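PDB 3ZS6: periplasmic oligopeptide-binding protein from Burkholderia pseudomallei, which probably binds oligopeptides in the periplasm and hands them to an ABC transporter for uptake into the cell. Local coordinates for residues T27-G32 with M151-P156; Y181-W186 with N190-A195; V211-I216 with R497-M502. All blocks are in the same frame, centred on the assembly; numbering follows the deposited sequence. Where two conformers were deposited one is given.

Overall arrangement
From the N terminus the chain runs through strand 6-11 into helix 26-35, and contact 1 closes the first long loop when residues 151-156 return to that helix after 118 residues. Contact 2 is local: strands 181-187 and 191-196 form a hairpin. Strand 210-215 then pairs with 191-196, and contact 3 closes the longest loop, 280 residues, when residues 497-502 near the C terminus reach this strand. The three follow in series, neither nested nor crossed. They still touch: Ile31 of helix 26-35 packs on Met194, Ile192 and Tyr213, so the helix lies on the four-stranded sheet, which 497-502 reaches separately through Ser499.

Contact 1 (T27-G32 with M151-P156); sequences TGNTIG and MAPLTP
The helical turn 27-32 meets the short 3-10 segment 152-154 at essentially one point, where the CA atoms of Asn29 and Ala152 come within 5.3 Å and no backbone-to-backbone bond is made. Asn29 carries the contact. A chi1 of -80° swings its amide back beside its own backbone N and away from the carbonyl, which sends OD1 out to the start of the 3-10 turn. Asn29 OD1 accepts a hydrogen bond from the backbone N of Ala152 at 3.0 Å, with the N-H pointing fairly straight at the oxygen (155°) and the donor tilted 22° from the carbonyl plane. Carbon atoms gather round the same oxygen: Ala152 CB lies 3.2 Å from Asn29 OD1, and Pro153 CD is 3.7 Å from it. The other end of the amide is held by the residue just before the helix, Ser25, whose O accepts from Asn29 ND2; with both ends bonded, the rotation of the amide is set.

Across from it the turn is tied internally: Thr155 OG1 gives its hydrogen to Ala152 O at 2.7 Å, in the carbonyl plane, and Thr155 N bonds to the same oxygen. Asn29 also packs against an acidic side chain of the bound peptide, so the contact borders the ligand. Helix 82-93 lies against the far part of 151-156, through Leu154 and Pro156, while Thr30 and Ile31 of helix 26-35 rest on Tyr213 of strand 210-215.

Contact 2 (Y181-W186 with N190-A195); sequences YTLVDW and NRIVMA
A classic beta bulge interrupts the pairing of Tyr181-Trp186 with Arg191-Ala195: Val184 and Asp185 both face Val193, and their backbone N atoms share one acceptor. Val193 O takes Val184 N at 2.7 Å and Asp185 N at 3.0 Å, and the register slips by one residue. Thr182 and Ala195 form a hydrogen-bonded pair, bonded in both directions, and Val193 N returns to Asp185 O. A second classic bulge follows where Asn190 and Arg191 both face Gln187. The strand segments run at 143° to each other.

Trp186 and Ile192, a non-hydrogen-bonded pair, run alongside each other in one direction. Ile192 CD1 sits over one face of the indole, 3.8 Å from the centroid of its five-membered ring, in a CH-pi contact, while Ile192 CG1 comes up to Trp186 CD1. The indole N-H is held by Glu14. On the same face of the sheet, Leu183 CD1 meets Ile192 CG2 at 3.7 Å. Met194 crosses Tyr181 at about a right angle; its sulfur lies obliquely to the phenol, 5.0 Å from SD to the ring centroid, a Met-aromatic contact. The phenol OH bonds to Ile208 O.

Asp185, on the face of Thr182, Val193 and Ala195, has its carboxylate turned opposite its backbone N (chi1 -169°), where the bent Arg191 chain reaches it in a salt bridge. Arg191 NH1 comes to the anti side of Asp185 OD2 at 2.8 Å, 26° out of the carboxylate plane, while OD2 stays close to the guanidinium plane and also accepts from Gln187 NE2. Beyond the hairpin, strand 191-196 pairs with strand 210-215 along its second edge, and helix 26-35 packs on Met194 through Ile31, Asp34 and Leu35.

Contact 3 (V211-I216 with R497-M502); sequences VTYLPI and RASQDM
Strand 210-215, an inner strand of the four-stranded sheet that also holds 6-11, 191-196 and 181-187, is met by a short 3-10 turn, 499-501, from the C-terminal part of the chain. One side chain of the turn, Ser499, makes the contact with two of the strand, Val211 and Tyr213. The nearest CA atoms, those of Val211 and Ser499, are 7.4 Å apart, so the backbones stand well separated and side chains span the gap.

Val211 presents both methyls to the serine. Its CG2 touches Ser499 CB at 3.7 Å, and Val211 CG1 lies 3.7 Å from Ser499 OG. Both Val211 and Ser499 direct their CB atoms at the opposing segment. Tyr213 arrives differently: its CB leaves the strand to one side, and only the far end of the phenol nears the turn, with Tyr213 OH 3.5 Å from Ser499 OG. With CG beside the backbone N (chi1 -77°), the phenol rises off the sheet and leans back toward the Val211 end, which brings its hydroxyl to the serine.

The two hydroxyls are not bonded to each other. They converge instead on a common carboxylate oxygen, since Tyr213 OH and Ser499 OG are each hydrogen-bonded to Asp34 OD2, near the end of helix 26-35. Ser499 OG is bonded to Arg9 NH1 as well, so it joins Asp34 and Arg9 in one network, and Arg9 NH2 reaches Arg497 O. The turn is closed by Met502 N bonding to Ser499 O. The whole is a polar network set against valine methyls, which in this family 5 solute-binding protein ties the C-terminal 3-10 turn to the four-stranded sheet and, through Asp34, to helix 26-35.

Contact 1 (T27-G32 with M151-P156)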
ATOM      1  N   THR A  27      -2.246  -5.949   3.595  1.00  9.38           N
ATOM      2  CA  THR A  27      -2.722  -6.888   4.602  1.00  9.52           C
ATOM      3  C   THR A  27      -2.450  -6.367   6.018  1.00  7.15           C
ATOM      4  O   THR A  27      -3.320  -6.430   6.879  1.00 10.09           O
ATOM      5  CB  THR A  27      -2.087  -8.290   4.437  1.00 11.01           C
ATOM      6  OG1 THR A  27      -2.539  -8.890   3.210  1.00 12.15           O
ATOM      7  CG2 THR A  27      -2.480  -9.187   5.623  1.00  7.20           C
ATOM      8  N   GLY A  28      -1.247  -5.845   6.248  1.00 11.12           N
ATOM      9  CA  GLY A  28      -0.889  -5.310   7.552  1.00  9.80           C
ATOM     10  C   GLY A  28      -1.775  -4.147   7.977  1.00 11.50           C
ATOM     11  O   GLY A  28      -2.176  -4.042   9.138  1.00 10.51           O
ATOM     12  N   ASN A  29      -2.080  -3.261   7.037  1.00  8.43           N
ATOM     13  CA  ASN A  29      -2.965  -2.135   7.334  1.00 13.70           C
ATOM     14  C   ASN A  29      -4.413  -2.559   7.588  1.00 11.07           C
ATOM     15  O   ASN A  29      -5.048  -2.053   8.504  1.00 11.37           O
ATOM     16  CB  ASN A  29      -2.909  -1.081   6.225  1.00  7.30           C
ATOM     17  CG  ASN A  29      -1.699  -0.187   6.345  1.00 11.03           C
ATOM     18  OD1 ASN A  29      -1.763   0.893   6.948  1.00 13.32           O
ATOM     19  ND2 ASN A  29      -0.584  -0.621   5.758  1.00  6.44           N
ATOM     20  N   THR A  30      -4.927  -3.482   6.778  1.00  7.41           N
ATOM     21  CA  THR A  30      -6.312  -3.945   6.947  1.00 10.47           C
ATOM     22  C   THR A  30      -6.499  -4.625   8.302  1.00 13.36           C
ATOM     23  O   THR A  30      -7.405  -4.279   9.066  1.00 12.48           O
ATOM     24  CB  THR A  30      -6.736  -4.923   5.839  1.00 16.84           C
ATOM     25  OG1 THR A  30      -6.610  -4.289   4.555  1.00 18.17           O
ATOM     26  CG2 THR A  30      -8.183  -5.360   6.054  1.00 18.93           C
ATOM     27  N   ILE A  31      -5.640  -5.593   8.605  1.00 11.59           N
ATOM     28  CA  ILE A  31      -5.671  -6.236   9.919  1.00 10.93           C
ATOM     29  C   ILE A  31      -5.361  -5.261  11.070  1.00 11.81           C
ATOM     30  O   ILE A  31      -6.101  -5.198  12.044  1.00 10.00           O
ATOM     31  CB  ILE A  31      -4.725  -7.438   9.977  1.00 11.92           C
ATOM     32  CG1 ILE A  31      -5.195  -8.511   8.993  1.00  9.21           C
ATOM     33  CG2 ILE A  31      -4.674  -8.021  11.397  1.00 10.30           C
ATOM     34  CD1 ILE A  31      -4.260  -9.706   8.886  1.00 10.96           C
ATOM     35  N   GLY A  32      -4.280  -4.495  10.949  1.00 10.51           N
ATOM     36  CA  GLY A  32      -3.864  -3.590  12.013  1.00 10.25           C
ATOM     37  C   GLY A  32      -4.867  -2.501  12.372  1.00 14.45           C
ATOM     38  O   GLY A  32      -4.937  -2.056  13.533  1.00 10.47           O
ATOM     39  N   MET A 151      -3.774   5.873   8.649  1.00 11.65           N
ATOM     40  CA  MET A 151      -3.040   4.659   8.278  0.67 10.80           C
ATOM     41  C   MET A 151      -2.395   3.972   9.488  1.00 11.14           C
ATOM     42  O   MET A 151      -2.109   4.617  10.494  1.00 16.06           O
ATOM     43  CB  MET A 151      -1.969   4.989   7.230  0.67  9.50           C
ATOM     44  CG  MET A 151      -2.522   5.310   5.835  0.67 12.39           C
ATOM     45  SD  MET A 151      -3.507   3.957   5.118  0.67 19.78           S
ATOM     46  CE  MET A 151      -5.163   4.450   5.553  0.67  6.61           C
ATOM     47  N   ALA A 152      -2.119   2.679   9.358  1.00  9.41           N
ATOM     48  CA  ALA A 152      -1.635   1.891  10.491  1.00 14.22           C
ATOM     49  C   ALA A 152      -0.342   2.377  11.150  1.00 12.42           C
ATOM     50  O   ALA A 152      -0.235   2.362  12.375  1.00 14.06           O
ATOM     51  CB  ALA A 152      -1.545   0.408  10.121  1.00 12.82           C
ATOM     52  N   PRO A 153       0.643   2.815  10.352  1.00 10.14           N
ATOM     53  CA  PRO A 153       1.892   3.162  11.035  1.00 12.02           C
ATOM     54  C   PRO A 153       1.785   4.423  11.901  1.00 14.28           C
ATOM     55  O   PRO A 153       2.684   4.648  12.710  1.00 11.90           O
ATOM     56  CB  PRO A 153       2.885   3.372   9.883  1.00 10.43           C
ATOM     57  CG  PRO A 153       2.277   2.611   8.712  1.00 15.07           C
ATOM     58  CD  PRO A 153       0.791   2.832   8.887  1.00 12.29           C
ATOM     59  N   LEU A 154       0.729   5.222  11.752  1.00 13.76           N
ATOM     60  CA  LEU A 154       0.570   6.393  12.624  1.00 13.52           C
ATOM     61  C   LEU A 154      -0.394   6.164  13.798  1.00 14.20           C
ATOM     62  O   LEU A 154      -0.667   7.088  14.574  1.00 14.40           O
ATOM     63  CB  LEU A 154       0.207   7.660  11.826  1.00 10.26           C
ATOM     64  CG  LEU A 154       1.281   8.106  10.809  1.00 13.41           C
ATOM     65  CD1 LEU A 154       0.843   9.345  10.025  1.00  8.81           C
ATOM     66  CD2 LEU A 154       2.622   8.371  11.493  1.00 12.76           C
ATOM     67  N   THR A 155      -0.893   4.938  13.943  1.00 11.11           N
ATOM     68  CA  THR A 155      -1.664   4.596  15.139  1.00 14.98           C
ATOM     69  C   THR A 155      -0.794   4.643  16.403  1.00 16.24           C
ATOM     70  O   THR A 155       0.436   4.522  16.331  1.00 13.89           O
ATOM     71  CB  THR A 155      -2.345   3.217  15.036  1.00 17.04           C
ATOM     72  OG1 THR A 155      -1.359   2.194  14.839  1.00 10.61           O
ATOM     73  CG2 THR A 155      -3.347   3.202  13.882  1.00 15.14           C
ATOM     74  N   PRO A 156      -1.432   4.818  17.570  1.00 13.28           N
ATOM     75  CA  PRO A 156      -0.645   4.931  18.802  1.00 13.91           C
ATOM     76  C   PRO A 156      -0.166   3.567  19.263  1.00 15.24           C
ATOM     77  O   PRO A 156      -0.726   2.543  18.866  1.00 12.17           O
ATOM     78  CB  PRO A 156      -1.643   5.521  19.806  1.00 18.72           C
ATOM     79  CG  PRO A 156      -2.985   5.053  19.320  1.00 17.84           C
ATOM     80  CD  PRO A 156      -2.882   4.964  17.808  1.00 13.42           C
TER

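Contact 2 (Y181-W186 with N190-A195)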
ATOM      1  N   TYR A 181     -11.362  -3.952  17.899  1.00 15.27           N
ATOM      2  CA  TYR A 181     -11.165  -5.384  18.137  1.00 14.67           C
ATOM      3  C   TYR A 181      -9.884  -5.672  18.920  1.00 17.18           C
ATOM      4  O   TYR A 181      -8.926  -4.905  18.864  1.00 13.61           O
ATOM      5  CB  TYR A 181     -11.169  -6.168  16.806  1.00 14.70           C
ATOM      6  CG  TYR A 181     -12.478  -6.015  16.076  1.00 13.45           C
ATOM      7  CD1 TYR A 181     -13.542  -6.878  16.329  1.00 12.46           C
ATOM      8  CD2 TYR A 181     -12.674  -4.969  15.171  1.00 14.15           C
ATOM      9  CE1 TYR A 181     -14.760  -6.719  15.687  1.00 12.50           C
ATOM     10  CE2 TYR A 181     -13.883  -4.806  14.519  1.00 14.16           C
ATOM     11  CZ  TYR A 181     -14.923  -5.682  14.785  1.00 15.39           C
ATOM     12  OH  TYR A 181     -16.127  -5.517  14.142  1.00 15.00           O
ATOM     13  N   THR A 182      -9.888  -6.771  19.669  1.00 15.73           N
ATOM     14  CA  THR A 182      -8.693  -7.228  20.355  1.00 19.41           C
ATOM     15  C   THR A 182      -8.303  -8.592  19.803  1.00 22.57           C
ATOM     16  O   THR A 182      -9.168  -9.410  19.472  1.00 22.58           O
ATOM     17  CB  THR A 182      -8.902  -7.364  21.881  1.00 22.53           C
ATOM     18  OG1 THR A 182      -9.857  -8.398  22.144  1.00 20.87           O
ATOM     19  CG2 THR A 182      -9.393  -6.053  22.483  1.00 26.07           C
ATOM     20  N   LEU A 183      -7.000  -8.835  19.735  1.00 12.58           N
ATOM     21  CA  LEU A 183      -6.468 -10.048  19.136  1.00 13.86           C
ATOM     22  C   LEU A 183      -6.668 -11.249  20.049  1.00 17.58           C
ATOM     23  O   LEU A 183      -6.225 -11.239  21.196  1.00 20.35           O
ATOM     24  CB  LEU A 183      -4.977  -9.861  18.844  1.00 17.29           C
ATOM     25  CG  LEU A 183      -4.266 -10.993  18.103  1.00 19.71           C
ATOM     26  CD1 LEU A 183      -4.824 -11.118  16.696  1.00 15.88           C
ATOM     27  CD2 LEU A 183      -2.763 -10.735  18.076  1.00 18.86           C
ATOM     28  N   VAL A 184      -7.313 -12.293  19.533  1.00 16.19           N
ATOM     29  CA  VAL A 184      -7.530 -13.516  20.311  1.00 18.78           C
ATOM     30  C   VAL A 184      -6.569 -14.640  19.923  1.00 23.65           C
ATOM     31  O   VAL A 184      -6.076 -15.376  20.784  1.00 20.94           O
ATOM     32  CB  VAL A 184      -8.976 -14.042  20.160  1.00 27.71           C
ATOM     33  CG1 VAL A 184      -9.187 -15.265  21.039  1.00 32.34           C
ATOM     34  CG2 VAL A 184      -9.980 -12.956  20.500  1.00 26.89           C
ATOM     35  N   ASP A 185      -6.310 -14.786  18.627  1.00 22.64           N
ATOM     36  CA  ASP A 185      -5.448 -15.870  18.157  1.00 22.90           C
ATOM     37  C   ASP A 185      -4.652 -15.427  16.934  1.00 22.48           C
ATOM     38  O   ASP A 185      -5.163 -14.706  16.069  1.00 16.80           O
ATOM     39  CB  ASP A 185      -6.287 -17.114  17.834  1.00 22.39           C
ATOM     40  CG  ASP A 185      -5.436 -18.361  17.602  1.00 31.91           C
ATOM     41  OD1 ASP A 185      -4.363 -18.490  18.237  1.00 27.67           O
ATOM     42  OD2 ASP A 185      -5.848 -19.215  16.784  1.00 29.02           O
ATOM     43  N   TRP A 186      -3.394 -15.848  16.881  1.00 16.18           N
ATOM     44  CA  TRP A 186      -2.542 -15.578  15.737  1.00 17.96           C
ATOM     45  C   TRP A 186      -1.702 -16.815  15.448  1.00 18.70           C
ATOM     46  O   TRP A 186      -0.695 -17.055  16.116  1.00 18.25           O
ATOM     47  CB  TRP A 186      -1.631 -14.379  16.014  1.00 15.54           C
ATOM     48  CG  TRP A 186      -0.756 -13.986  14.849  1.00 20.52           C
ATOM     49  CD1 TRP A 186      -0.719 -14.569  13.610  1.00 16.98           C
ATOM     50  CD2 TRP A 186       0.216 -12.925  14.819  1.00 20.00           C
ATOM     51  NE1 TRP A 186       0.209 -13.933  12.812  1.00 18.54           N
ATOM     52  CE2 TRP A 186       0.791 -12.917  13.528  1.00 22.25           C
ATOM     53  CE3 TRP A 186       0.648 -11.977  15.756  1.00 19.60           C
ATOM     54  CZ2 TRP A 186       1.779 -12.003  13.153  1.00 17.58           C
ATOM     55  CZ3 TRP A 186       1.624 -11.060  15.378  1.00 16.62           C
ATOM     56  CH2 TRP A 186       2.178 -11.082  14.084  1.00 14.67           C
ATOM     57  N   ASN A 190      -1.911 -19.599   9.074  1.00 15.31           N
ATOM     58  CA  ASN A 190      -3.090 -20.382   9.381  1.00 14.93           C
ATOM     59  C   ASN A 190      -4.288 -19.472   9.581  1.00 15.50           C
ATOM     60  O   ASN A 190      -5.188 -19.434   8.750  1.00 13.32           O
ATOM     61  CB  ASN A 190      -2.853 -21.248  10.616  1.00 20.96           C
ATOM     62  CG  ASN A 190      -4.002 -22.193  10.895  1.00 29.03           C
ATOM     63  OD1 ASN A 190      -5.117 -21.987  10.427  1.00 33.86           O
ATOM     64  ND2 ASN A 190      -3.732 -23.241  11.658  1.00 23.58           N
ATOM     65  N   ARG A 191      -4.288 -18.730  10.680  1.00 11.34           N
ATOM     66  CA  ARG A 191      -5.380 -17.808  10.943  1.00 19.49           C
ATOM     67  C   ARG A 191      -5.038 -16.751  11.975  1.00 16.93           C
ATOM     68  O   ARG A 191      -4.152 -16.936  12.819  1.00 15.69           O
ATOM     69  CB  ARG A 191      -6.609 -18.584  11.416  1.00 22.02           C
ATOM     70  CG  ARG A 191      -6.302 -19.514  12.571  1.00 30.75           C
ATOM     71  CD  ARG A 191      -7.201 -19.259  13.761  1.00 39.13           C
ATOM     72  NE  ARG A 191      -8.349 -20.155  13.802  1.00 38.95           N
ATOM     73  CZ  ARG A 191      -8.846 -20.674  14.923  1.00 45.65           C
ATOM     74  NH1 ARG A 191      -8.288 -20.392  16.095  1.00 43.14           N
ATOM     75  NH2 ARG A 191      -9.900 -21.479  14.877  1.00 49.09           N
ATOM     76  N   ILE A 192      -5.756 -15.635  11.883  1.00 11.47           N
ATOM     77  CA  ILE A 192      -5.784 -14.627  12.927  1.00 13.57           C
ATOM     78  C   ILE A 192      -7.241 -14.424  13.332  1.00 14.22           C
ATOM     79  O   ILE A 192      -8.113 -14.283  12.476  1.00 16.01           O
ATOM     80  CB  ILE A 192      -5.175 -13.302  12.452  1.00 13.96           C
ATOM     81  CG1 ILE A 192      -3.657 -13.329  12.626  1.00 18.30           C
ATOM     82  CG2 ILE A 192      -5.790 -12.114  13.215  1.00 15.40           C
ATOM     83  CD1 ILE A 192      -2.943 -12.139  11.999  1.00 16.34           C
ATOM     84  N   VAL A 193      -7.511 -14.451  14.634  1.00 14.17           N
ATOM     85  CA  VAL A 193      -8.872 -14.248  15.135  1.00 10.52           C
ATOM     86  C   VAL A 193      -8.901 -13.070  16.109  1.00 15.17           C
ATOM     87  O   VAL A 193      -8.004 -12.919  16.947  1.00 15.33           O
ATOM     88  CB  VAL A 193      -9.433 -15.514  15.849  1.00 15.82           C
ATOM     89  CG1 VAL A 193     -10.879 -15.295  16.291  1.00 12.56           C
ATOM     90  CG2 VAL A 193      -9.324 -16.743  14.959  1.00 18.53           C
ATOM     91  N   MET A 194      -9.933 -12.238  15.999  1.00 15.66           N
ATOM     92  CA  MET A 194     -10.100 -11.096  16.899  1.00 18.09           C
ATOM     93  C   MET A 194     -11.555 -10.925  17.322  1.00 18.33           C
ATOM     94  O   MET A 194     -12.474 -11.292  16.586  1.00 17.14           O
ATOM     95  CB  MET A 194      -9.551  -9.804  16.278  1.00 12.87           C
ATOM     96  CG  MET A 194     -10.223  -9.364  14.992  1.00 14.41           C
ATOM     97  SD  MET A 194      -9.371  -7.973  14.162  1.00 14.46           S
ATOM     98  CE  MET A 194      -7.791  -8.681  13.699  1.00 12.46           C
ATOM     99  N   ALA A 195     -11.754 -10.362  18.511  1.00 16.32           N
ATOM    100  CA  ALA A 195     -13.085 -10.256  19.107  1.00 20.03           C
ATOM    101  C   ALA A 195     -13.432  -8.801  19.389  1.00 18.37           C
ATOM    102  O   ALA A 195     -12.553  -7.999  19.720  1.00 18.95           O
ATOM    103  CB  ALA A 195     -13.139 -11.059  20.396  1.00 19.51           C
TER

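Contact 3 (V211-I216 with R497-M502)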
ATOM      1  N   VAL A 211     -13.958 -11.281  14.014  1.00 10.68           N
ATOM      2  CA  VAL A 211     -13.343 -11.246  12.695  1.00 14.36           C
ATOM      3  C   VAL A 211     -12.234 -12.287  12.603  1.00 16.77           C
ATOM      4  O   VAL A 211     -11.376 -12.384  13.487  1.00 13.40           O
ATOM      5  CB  VAL A 211     -12.753  -9.854  12.369  1.00 13.50           C
ATOM      6  CG1 VAL A 211     -12.244  -9.814  10.930  1.00 13.53           C
ATOM      7  CG2 VAL A 211     -13.783  -8.777  12.588  1.00 13.50           C
ATOM      8  N   THR A 212     -12.269 -13.071  11.534  1.00  9.93           N
ATOM      9  CA  THR A 212     -11.256 -14.072  11.270  1.00  9.33           C
ATOM     10  C   THR A 212     -10.563 -13.728   9.948  1.00 16.87           C
ATOM     11  O   THR A 212     -11.229 -13.544   8.924  1.00 12.21           O
ATOM     12  CB  THR A 212     -11.892 -15.471  11.168  1.00 13.97           C
ATOM     13  OG1 THR A 212     -12.455 -15.839  12.435  1.00 18.27           O
ATOM     14  CG2 THR A 212     -10.859 -16.514  10.743  1.00 14.91           C
ATOM     15  N   TYR A 213      -9.235 -13.620   9.982  1.00 16.59           N
ATOM     16  CA  TYR A 213      -8.432 -13.393   8.777  1.00 18.42           C
ATOM     17  C   TYR A 213      -7.676 -14.666   8.375  1.00 17.01           C
ATOM     18  O   TYR A 213      -6.861 -15.188   9.150  1.00 12.60           O
ATOM     19  CB  TYR A 213      -7.431 -12.244   8.983  1.00  7.62           C
ATOM     20  CG  TYR A 213      -8.049 -10.864   8.909  1.00 11.82           C
ATOM     21  CD1 TYR A 213      -8.341 -10.285   7.684  1.00 11.82           C
ATOM     22  CD2 TYR A 213      -8.334 -10.136  10.061  1.00  7.77           C
ATOM     23  CE1 TYR A 213      -8.921  -9.021   7.601  1.00 10.51           C
ATOM     24  CE2 TYR A 213      -8.910  -8.869   9.987  1.00  6.92           C
ATOM     25  CZ  TYR A 213      -9.200  -8.320   8.751  1.00 10.68           C
ATOM     26  OH  TYR A 213      -9.772  -7.060   8.653  1.00 10.34           O
ATOM     27  N   LEU A 214      -7.933 -15.151   7.165  1.00  8.90           N
ATOM     28  CA  LEU A 214      -7.259 -16.352   6.657  1.00 14.62           C
ATOM     29  C   LEU A 214      -6.318 -16.004   5.510  1.00 11.53           C
ATOM     30  O   LEU A 214      -6.763 -15.515   4.472  1.00 14.34           O
ATOM     31  CB  LEU A 214      -8.283 -17.375   6.149  1.00 14.40           C
ATOM     32  CG  LEU A 214      -9.418 -17.770   7.095  1.00 12.64           C
ATOM     33  CD1 LEU A 214     -10.379 -18.754   6.397  1.00 13.39           C
ATOM     34  CD2 LEU A 214      -8.827 -18.380   8.352  1.00 12.42           C
ATOM     35  N   PRO A 215      -5.014 -16.241   5.694  1.00 10.58           N
ATOM     36  CA  PRO A 215      -4.058 -16.082   4.590  1.00 15.13           C
ATOM     37  C   PRO A 215      -4.211 -17.215   3.595  1.00 18.95           C
ATOM     38  O   PRO A 215      -3.950 -18.381   3.933  1.00 19.82           O
ATOM     39  CB  PRO A 215      -2.696 -16.189   5.286  1.00 13.98           C
ATOM     40  CG  PRO A 215      -2.972 -17.023   6.503  1.00 16.82           C
ATOM     41  CD  PRO A 215      -4.350 -16.611   6.955  1.00 14.37           C
ATOM     42  N   ILE A 216      -4.640 -16.875   2.385  1.00 14.87           N
ATOM     43  CA  ILE A 216      -4.799 -17.852   1.310  1.00 14.40           C
ATOM     44  C   ILE A 216      -4.121 -17.290   0.064  1.00 18.52           C
ATOM     45  O   ILE A 216      -4.563 -16.275  -0.481  1.00 12.16           O
ATOM     46  CB  ILE A 216      -6.288 -18.066   0.980  1.00 12.62           C
ATOM     47  CG1 ILE A 216      -7.078 -18.438   2.243  1.00 27.49           C
ATOM     48  CG2 ILE A 216      -6.456 -19.130  -0.100  1.00 11.66           C
ATOM     49  CD1 ILE A 216      -6.861 -19.867   2.699  1.00 36.58           C
ATOM     50  N   ARG A 497     -10.960  -0.848   4.055  1.00  7.66           N
ATOM     51  CA  ARG A 497     -12.314  -1.138   4.516  1.00  7.13           C
ATOM     52  C   ARG A 497     -12.284  -1.911   5.825  1.00 10.85           C
ATOM     53  O   ARG A 497     -12.035  -3.116   5.842  1.00 12.36           O
ATOM     54  CB  ARG A 497     -13.079  -1.922   3.435  1.00  8.74           C
ATOM     55  CG  ARG A 497     -13.251  -1.158   2.092  1.00 13.52           C
ATOM     56  CD  ARG A 497     -13.814  -2.075   0.997  1.00 10.21           C
ATOM     57  NE  ARG A 497     -14.520  -1.347  -0.065  1.00 11.89           N
ATOM     58  CZ  ARG A 497     -14.010  -1.054  -1.262  1.00 14.94           C
ATOM     59  NH1 ARG A 497     -12.761  -1.406  -1.576  1.00 11.48           N
ATOM     60  NH2 ARG A 497     -14.751  -0.393  -2.148  1.00 12.76           N
ATOM     61  N   ALA A 498     -12.522  -1.197   6.918  1.00 12.37           N
ATOM     62  CA  ALA A 498     -12.441  -1.764   8.258  1.00 10.96           C
ATOM     63  C   ALA A 498     -13.653  -2.619   8.567  1.00 13.57           C
ATOM     64  O   ALA A 498     -14.761  -2.339   8.106  1.00 13.41           O
ATOM     65  CB  ALA A 498     -12.310  -0.647   9.292  1.00 11.36           C
ATOM     66  N   SER A 499     -13.451  -3.656   9.369  1.00 11.81           N
ATOM     67  CA  SER A 499     -14.557  -4.532   9.739  1.00 10.87           C
ATOM     68  C   SER A 499     -15.673  -3.816  10.527  1.00 12.66           C
ATOM     69  O   SER A 499     -16.851  -4.155  10.391  1.00 14.02           O
ATOM     70  CB  SER A 499     -14.024  -5.730  10.526  1.00 14.69           C
ATOM     71  OG  SER A 499     -13.062  -6.434   9.761  1.00 13.76           O
ATOM     72  N   GLN A 500     -15.312  -2.826  11.343  1.00 15.64           N
ATOM     73  CA  GLN A 500     -16.305  -2.173  12.202  1.00 12.81           C
ATOM     74  C   GLN A 500     -17.348  -1.369  11.420  1.00 17.66           C
ATOM     75  O   GLN A 500     -18.383  -0.973  11.971  1.00 14.64           O
ATOM     76  CB  GLN A 500     -15.640  -1.276  13.253  1.00 12.44           C
ATOM     77  CG  GLN A 500     -14.990  -0.009  12.690  1.00 16.16           C
ATOM     78  CD  GLN A 500     -14.772   1.048  13.767  1.00 18.98           C
ATOM     79  OE1 GLN A 500     -13.639   1.428  14.079  1.00 18.79           O
ATOM     80  NE2 GLN A 500     -15.866   1.527  14.339  1.00 11.33           N
ATOM     81  N   ASP A 501     -17.072  -1.109  10.147  1.00 13.07           N
ATOM     82  CA  ASP A 501     -17.996  -0.336   9.328  1.00 14.05           C
ATOM     83  C   ASP A 501     -19.004  -1.231   8.601  1.00 19.92           C
ATOM     84  O   ASP A 501     -19.928  -0.733   7.959  1.00 18.76           O
ATOM     85  CB  ASP A 501     -17.228   0.563   8.340  1.00 13.54           C
ATOM     86  CG  ASP A 501     -16.380   1.621   9.053  1.00 14.61           C
ATOM     87  OD1 ASP A 501     -16.888   2.240  10.006  1.00 14.17           O
ATOM     88  OD2 ASP A 501     -15.203   1.818   8.683  1.00 14.12           O
ATOM     89  N   MET A 502     -18.832  -2.548   8.713  1.00 15.34           N
ATOM     90  CA  MET A 502     -19.760  -3.491   8.080  1.00 12.71           C
ATOM     91  C   MET A 502     -20.660  -4.182   9.116  1.00 16.77           C
ATOM     92  O   MET A 502     -20.438  -4.064  10.318  1.00 14.70           O
ATOM     93  CB  MET A 502     -18.995  -4.512   7.221  1.00 13.91           C
ATOM     94  CG  MET A 502     -18.404  -3.904   5.939  1.00 18.41           C
ATOM     95  SD  MET A 502     -17.366  -5.036   4.977  1.00 19.03           S
ATOM     96  CE  MET A 502     -15.857  -4.993   5.954  1.00  8.15           C
TER